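Phosphate-specific transport system accessory protein PhoU homolog (Pseudomonas aeruginosa, PDB 4Q25) probably takes part, as a homodimeric all-helical protein of the cytoplasm, in regulating phosphate uptake. Local coordinates at residues Arg131-Gly134 with Ser135-Lys139; Asp39-Asn42 with Ala43-Ala47. All coordinates share one frame; numbering follows the deposited sequence.

Contact 1: residues Arg131-Gly134 with Ser135-Lys139; sequences RHIG and SQVQK
Two successive turns in the first half of helix 127-149 bring His132 against Gln136, one turn further on. The Gln136 amide passes over one face of the imidazole, offset toward its rim, with the two planes inclined by 37°. Its OE1 comes 3.2 Å from His132 CE1, while NE2 sits above the ring plane. Gln136 CG lies beside its backbone N (chi1 -77°) and the chain runs extended from there, a course that carries the amide across the ring. Both groups are gripped from helix 153-183: Glu169 bonds His132 NE2 through OE2 and Gln136 NE2 through OE1, and Tyr162 OH bonds Gln136 OE1. One carboxylate thus fixes the rotation of imidazole and amide together, and its charge would probably favour a protonated histidine.

Next to this pair, Ser135 OG lies between its own backbone N and carbonyl carbon (chi1 59°), which places it within reach of two carbonyls of the preceding turn. It stands 3.1 Å from Arg131 O and 3.0 Å from His132 O, with its one proton able to serve either acceptor. Both carbonyls also take the regular helical bonds, from Ser135 N and Gln136 N respectively. Gln138 N continues the series to Gly134 O at 3.0 Å.

On the buried side, Ile133 and Val137 lie side by side and point the same way, though their exact spacing is uncertain because Val137 CG2 is modelled too close to the Ile133 carbonyl. Ile133 packs on Leu198 and Leu201, and Val137 on Ile204, all of helix 188-220. Polar i to i+4 pairing on one side and aliphatic i to i+4 packing on another are characteristic of an amphipathic helix in a helical bundle, here that of the PhoU fold.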
ATOM      1  N   ARG A 131      -5.847  16.339  12.673  1.00 30.24           N
ATOM      2  CA  ARG A 131      -4.660  16.846  13.358  1.00 30.75           C
ATOM      3  C   ARG A 131      -4.173  15.879  14.428  1.00 31.71           C
ATOM      4  O   ARG A 131      -2.996  15.647  14.556  1.00 31.63           O
ATOM      5  CB  ARG A 131      -4.940  18.219  13.972  1.00 33.24           C
ATOM      6  CG  ARG A 131      -3.885  18.739  14.945  1.00 32.06           C
ATOM      7  CD  ARG A 131      -2.560  18.980  14.270  1.00 31.91           C
ATOM      8  NE  ARG A 131      -2.573  20.234  13.523  1.00 31.66           N
ATOM      9  CZ  ARG A 131      -1.735  20.576  12.554  1.00 31.99           C
ATOM     10  NH1 ARG A 131      -0.778  19.759  12.148  1.00 33.84           N
ATOM     11  NH2 ARG A 131      -1.867  21.759  11.993  1.00 33.51           N
ATOM     12  N   HIS A 132      -5.092  15.312  15.184  1.00 34.67           N
ATOM     13  CA  HIS A 132      -4.745  14.403  16.257  1.00 39.64           C
ATOM     14  C   HIS A 132      -4.120  13.098  15.771  1.00 38.62           C
ATOM     15  O   HIS A 132      -3.060  12.687  16.256  1.00 40.76           O
ATOM     16  CB  HIS A 132      -5.988  14.099  17.081  1.00 41.68           C
ATOM     17  CG  HIS A 132      -5.759  13.085  18.146  1.00 45.39           C
ATOM     18  ND1 HIS A 132      -4.711  13.183  19.036  1.00 52.69           N
ATOM     19  CD2 HIS A 132      -6.430  11.954  18.469  1.00 46.20           C
ATOM     20  CE1 HIS A 132      -4.746  12.154  19.863  1.00 50.19           C
ATOM     21  NE2 HIS A 132      -5.770  11.387  19.534  1.00 48.05           N
ATOM     22  N   ILE A 133      -4.781  12.442  14.829  1.00 35.79           N
ATOM     23  CA  ILE A 133      -4.264  11.205  14.243  1.00 34.23           C
ATOM     24  C   ILE A 133      -2.970  11.471  13.470  1.00 35.34           C
ATOM     25  O   ILE A 133      -1.991  10.724  13.562  1.00 33.64           O
ATOM     26  CB  ILE A 133      -5.356  10.549  13.384  1.00 35.55           C
ATOM     27  CG1 ILE A 133      -6.471  10.070  14.300  1.00 34.34           C
ATOM     28  CG2 ILE A 133      -4.795   9.414  12.556  1.00 37.60           C
ATOM     29  CD1 ILE A 133      -7.625   9.391  13.623  1.00 35.96           C
ATOM     30  N   GLY A 134      -2.931  12.588  12.759  1.00 34.51           N
ATOM     31  CA  GLY A 134      -1.752  12.944  11.984  1.00 34.49           C
ATOM     32  C   GLY A 134      -0.505  13.162  12.823  1.00 35.15           C
ATOM     33  O   GLY A 134       0.622  12.823  12.411  1.00 32.26           O
ATOM     34  N   SER A 135      -0.677  13.769  13.990  1.00 35.89           N
ATOM     35  CA  SER A 135       0.484  14.092  14.811  1.00 38.65           C
ATOM     36  C   SER A 135       0.996  12.825  15.479  1.00 36.27           C
ATOM     37  O   SER A 135       2.188  12.653  15.669  1.00 40.80           O
ATOM     38  CB  SER A 135       0.169  15.166  15.849  1.00 40.71           C
ATOM     39  OG  SER A 135      -0.875  14.723  16.667  1.00 40.71           O
ATOM     40  N   GLN A 136       0.080  11.935  15.806  1.00 34.55           N
ATOM     41  CA  GLN A 136       0.442  10.659  16.384  1.00 37.40           C
ATOM     42  C   GLN A 136       1.212   9.786  15.405  1.00 41.31           C
ATOM     43  O   GLN A 136       2.271   9.255  15.708  1.00 39.24           O
ATOM     44  CB  GLN A 136      -0.805   9.937  16.806  1.00 38.27           C
ATOM     45  CG  GLN A 136      -1.404  10.469  18.104  1.00 39.37           C
ATOM     46  CD  GLN A 136      -2.758   9.863  18.385  1.00 45.27           C
ATOM     47  OE1 GLN A 136      -3.055   9.512  19.511  1.00 55.42           O
ATOM     48  NE2 GLN A 136      -3.573   9.714  17.363  1.00 42.93           N
ATOM     49  N   VAL A 137       0.668   9.674  14.211  1.00 38.44           N
ATOM     50  CA  VAL A 137       1.217   8.816  13.175  1.00 36.20           C
ATOM     51  C   VAL A 137       2.567   9.364  12.669  1.00 36.53           C
ATOM     52  O   VAL A 137       3.460   8.616  12.309  1.00 37.66           O
ATOM     53  CB  VAL A 137       0.136   8.717  12.092  1.00 39.06           C
ATOM     54  CG1 VAL A 137       0.599   7.949  10.874  1.00 38.82           C
ATOM     55  CG2 VAL A 137      -1.227   8.348  12.676  1.00 36.66           C
ATOM     56  N   GLN A 138       2.722  10.675  12.673  1.00 36.31           N
ATOM     57  CA  GLN A 138       4.003  11.283  12.390  1.00 36.68           C
ATOM     58  C   GLN A 138       4.993  10.906  13.487  1.00 40.26           C
ATOM     59  O   GLN A 138       6.161  10.652  13.185  1.00 38.98           O
ATOM     60  CB  GLN A 138       3.880  12.793  12.301  1.00 35.21           C
ATOM     61  CG  GLN A 138       5.183  13.542  11.952  1.00 36.37           C
ATOM     62  CD  GLN A 138       4.949  15.041  11.836  1.00 40.49           C
ATOM     63  OE1 GLN A 138       3.930  15.472  11.306  1.00 41.74           O
ATOM     64  NE2 GLN A 138       5.870  15.851  12.363  1.00 47.06           N
ATOM     65  N   LYS A 139       4.531  10.876  14.744  1.00 40.23           N
ATOM     66  CA  LYS A 139       5.375  10.460  15.862  1.00 43.42           C
ATOM     67  C   LYS A 139       5.810   9.010  15.707  1.00 37.30           C
ATOM     68  O   LYS A 139       6.972   8.707  15.793  1.00 41.56           O
ATOM     69  CB  LYS A 139       4.724  10.664  17.240  1.00 44.80           C
ATOM     70  CG  LYS A 139       5.790  10.717  18.353  1.00 52.34           C
ATOM     71  CD  LYS A 139       5.224  10.849  19.764  1.00 59.83           C
ATOM     72  CE  LYS A 139       6.319  11.204  20.794  1.00 64.89           C
ATOM     73  NZ  LYS A 139       5.822  12.005  21.966  1.00 66.87           N
TER

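Contact 2: residues Asp39-Asn42 with Ala43-Ala47; sequences DAVN and ALIDA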
ATOM      1  N   ASP A  39       4.080  18.336   6.527  1.00 34.71           N
ATOM      2  CA  ASP A  39       3.581  19.348   5.608  1.00 33.17           C
ATOM      3  C   ASP A  39       2.215  19.025   5.056  1.00 32.91           C
ATOM      4  O   ASP A  39       1.411  19.920   4.855  1.00 36.78           O
ATOM      5  CB  ASP A  39       4.552  19.558   4.457  1.00 34.92           C
ATOM      6  CG  ASP A  39       5.904  20.058   4.927  1.00 37.54           C
ATOM      7  OD1 ASP A  39       5.990  20.604   6.039  1.00 36.00           O
ATOM      8  OD2 ASP A  39       6.888  19.889   4.175  1.00 40.24           O
ATOM      9  N   ALA A  40       1.938  17.764   4.773  1.00 32.32           N
ATOM     10  CA  ALA A  40       0.633  17.394   4.266  1.00 30.29           C
ATOM     11  C   ALA A  40      -0.446  17.675   5.288  1.00 30.68           C
ATOM     12  O   ALA A  40      -1.464  18.242   4.971  1.00 31.71           O
ATOM     13  CB  ALA A  40       0.595  15.937   3.898  1.00 30.53           C
ATOM     14  N   VAL A  41      -0.245  17.221   6.510  1.00 29.90           N
ATOM     15  CA  VAL A  41      -1.216  17.460   7.544  1.00 29.32           C
ATOM     16  C   VAL A  41      -1.429  18.973   7.702  1.00 29.53           C
ATOM     17  O   VAL A  41      -2.569  19.406   7.731  1.00 27.56           O
ATOM     18  CB  VAL A  41      -0.784  16.801   8.873  1.00 30.33           C
ATOM     19  CG1 VAL A  41      -1.806  17.076   9.970  1.00 31.17           C
ATOM     20  CG2 VAL A  41      -0.636  15.292   8.661  1.00 30.56           C
ATOM     21  N   ASN A  42      -0.352  19.759   7.807  1.00 28.34           N
ATOM     22  CA  ASN A  42      -0.477  21.209   7.957  1.00 32.54           C
ATOM     23  C   ASN A  42      -1.213  21.809   6.769  1.00 34.35           C
ATOM     24  O   ASN A  42      -2.009  22.736   6.934  1.00 34.04           O
ATOM     25  CB  ASN A  42       0.897  21.897   8.078  1.00 33.70           C
ATOM     26  CG  ASN A  42       1.619  21.596   9.395  1.00 35.25           C
ATOM     27  OD1 ASN A  42       1.073  21.002  10.328  1.00 35.13           O
ATOM     28  ND2 ASN A  42       2.869  22.024   9.466  1.00 38.83           N
ATOM     29  N   ALA A  43      -0.948  21.276   5.575  1.00 33.05           N
ATOM     30  CA  ALA A  43      -1.609  21.762   4.363  1.00 33.75           C
ATOM     31  C   ALA A  43      -3.097  21.581   4.450  1.00 33.80           C
ATOM     32  O   ALA A  43      -3.850  22.468   4.086  1.00 31.89           O
ATOM     33  CB  ALA A  43      -1.103  21.045   3.130  1.00 33.12           C
ATOM     34  N   LEU A  44      -3.536  20.412   4.898  1.00 31.14           N
ATOM     35  CA  LEU A  44      -4.975  20.160   4.953  1.00 32.38           C
ATOM     36  C   LEU A  44      -5.612  21.106   5.968  1.00 32.85           C
ATOM     37  O   LEU A  44      -6.570  21.817   5.649  1.00 31.66           O
ATOM     38  CB  LEU A  44      -5.258  18.699   5.294  1.00 32.03           C
ATOM     39  CG  LEU A  44      -6.712  18.224   5.249  1.00 31.70           C
ATOM     40  CD1 LEU A  44      -6.729  16.731   5.024  1.00 32.47           C
ATOM     41  CD2 LEU A  44      -7.490  18.550   6.515  1.00 31.58           C
ATOM     42  N   ILE A  45      -5.035  21.132   7.175  1.00 34.75           N
ATOM     43  CA  ILE A  45      -5.580  21.887   8.271  1.00 32.48           C
ATOM     44  C   ILE A  45      -5.610  23.371   7.961  1.00 32.25           C
ATOM     45  O   ILE A  45      -6.585  24.048   8.293  1.00 28.39           O
ATOM     46  CB  ILE A  45      -4.771  21.695   9.567  1.00 32.88           C
ATOM     47  CG1 ILE A  45      -4.750  20.241  10.011  1.00 31.59           C
ATOM     48  CG2 ILE A  45      -5.339  22.568  10.694  1.00 33.08           C
ATOM     49  CD1 ILE A  45      -6.088  19.648  10.320  1.00 31.87           C
ATOM     50  N   ASP A  46      -4.535  23.862   7.331  1.00 32.31           N
ATOM     51  CA  ASP A  46      -4.362  25.284   7.052  1.00 29.71           C
ATOM     52  C   ASP A  46      -4.934  25.692   5.727  1.00 34.09           C
ATOM     53  O   ASP A  46      -4.744  26.850   5.328  1.00 34.86           O
ATOM     54  CB  ASP A  46      -2.884  25.672   7.072  1.00 32.97           C
ATOM     55  CG  ASP A  46      -2.277  25.546   8.432  1.00 36.04           C
ATOM     56  OD1 ASP A  46      -3.039  25.381   9.407  1.00 38.15           O
ATOM     57  OD2 ASP A  46      -1.037  25.646   8.550  1.00 40.29           O
ATOM     58  N   ALA A  47      -5.643  24.777   5.053  1.00 30.26           N
ATOM     59  CA  ALA A  47      -6.168  25.059   3.727  1.00 34.48           C
ATOM     60  C   ALA A  47      -5.144  25.769   2.861  1.00 34.01           C
ATOM     61  O   ALA A  47      -5.439  26.829   2.276  1.00 29.76           O
ATOM     62  CB  ALA A  47      -7.454  25.870   3.807  1.00 31.50           C
TER
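With CG1 beside the backbone N and anti to the carbonyl carbon (chi1 -60°), Ile45 lays that methylene back along the preceding turn, 3.3 Å from Val41 O. Val41 has CG1 anti to its backbone N (chi1 179°), and this methyl meets Ile45 CG1 at 4.3 Å in a loose aliphatic contact one turn apart. Ile45 N bonds Val41 O at 3.1 Å.

Ala43 CB rests 3.2 Å from Asp39 O, beside the 2.8 Å bond that Ala43 N makes to the same oxygen. Its methyl touches Ala52 of helix 49-56 and Ala114 of helix 84-120. Leu44 turns its end away from the preceding turn and packs on Ala114 and on Ala197 of helix 188-220. The buried Asp39 carboxylate lies against Leu51 and Val55 of helix 49-56 and forms a salt bridge with Lys35 through OD2.

The last turn closes with Asp46 N bonded to Asn42 O at 2.8 Å. Ala47 N bonds Leu44 O at 3.2 Å, and the positive phi of Ala47 (43°) turns the chain to bring Asp48 N to Ala43 O. These two bonds, with Ala47 as the C-prime residue, form the Schellman motif that ends helix 15-45 just before the chain enters helix 49-56.

Contact 2 is the more buried of the two, although it ends in an exposed helix terminus; contact 1 lies nearer the centre of the chain yet is only partly buried, being the interior of a helix with a polar flank. Their centres are 12 Å apart and they touch directly, joining helix 15-45 to helix 127-149. Arg131 NH1 makes a probable hydrogen bond of 2.9 Å to Asn42 OD1, and its guanidinium also packs on Val41 and Ile45. Helix 188-220 receives aliphatic side chains from both. Side-chain polar groups dominate contact 1, whereas alanines and branched aliphatic residues, with a Schellman end, mark contact 2, its charged Asp39 being paired with Lys35.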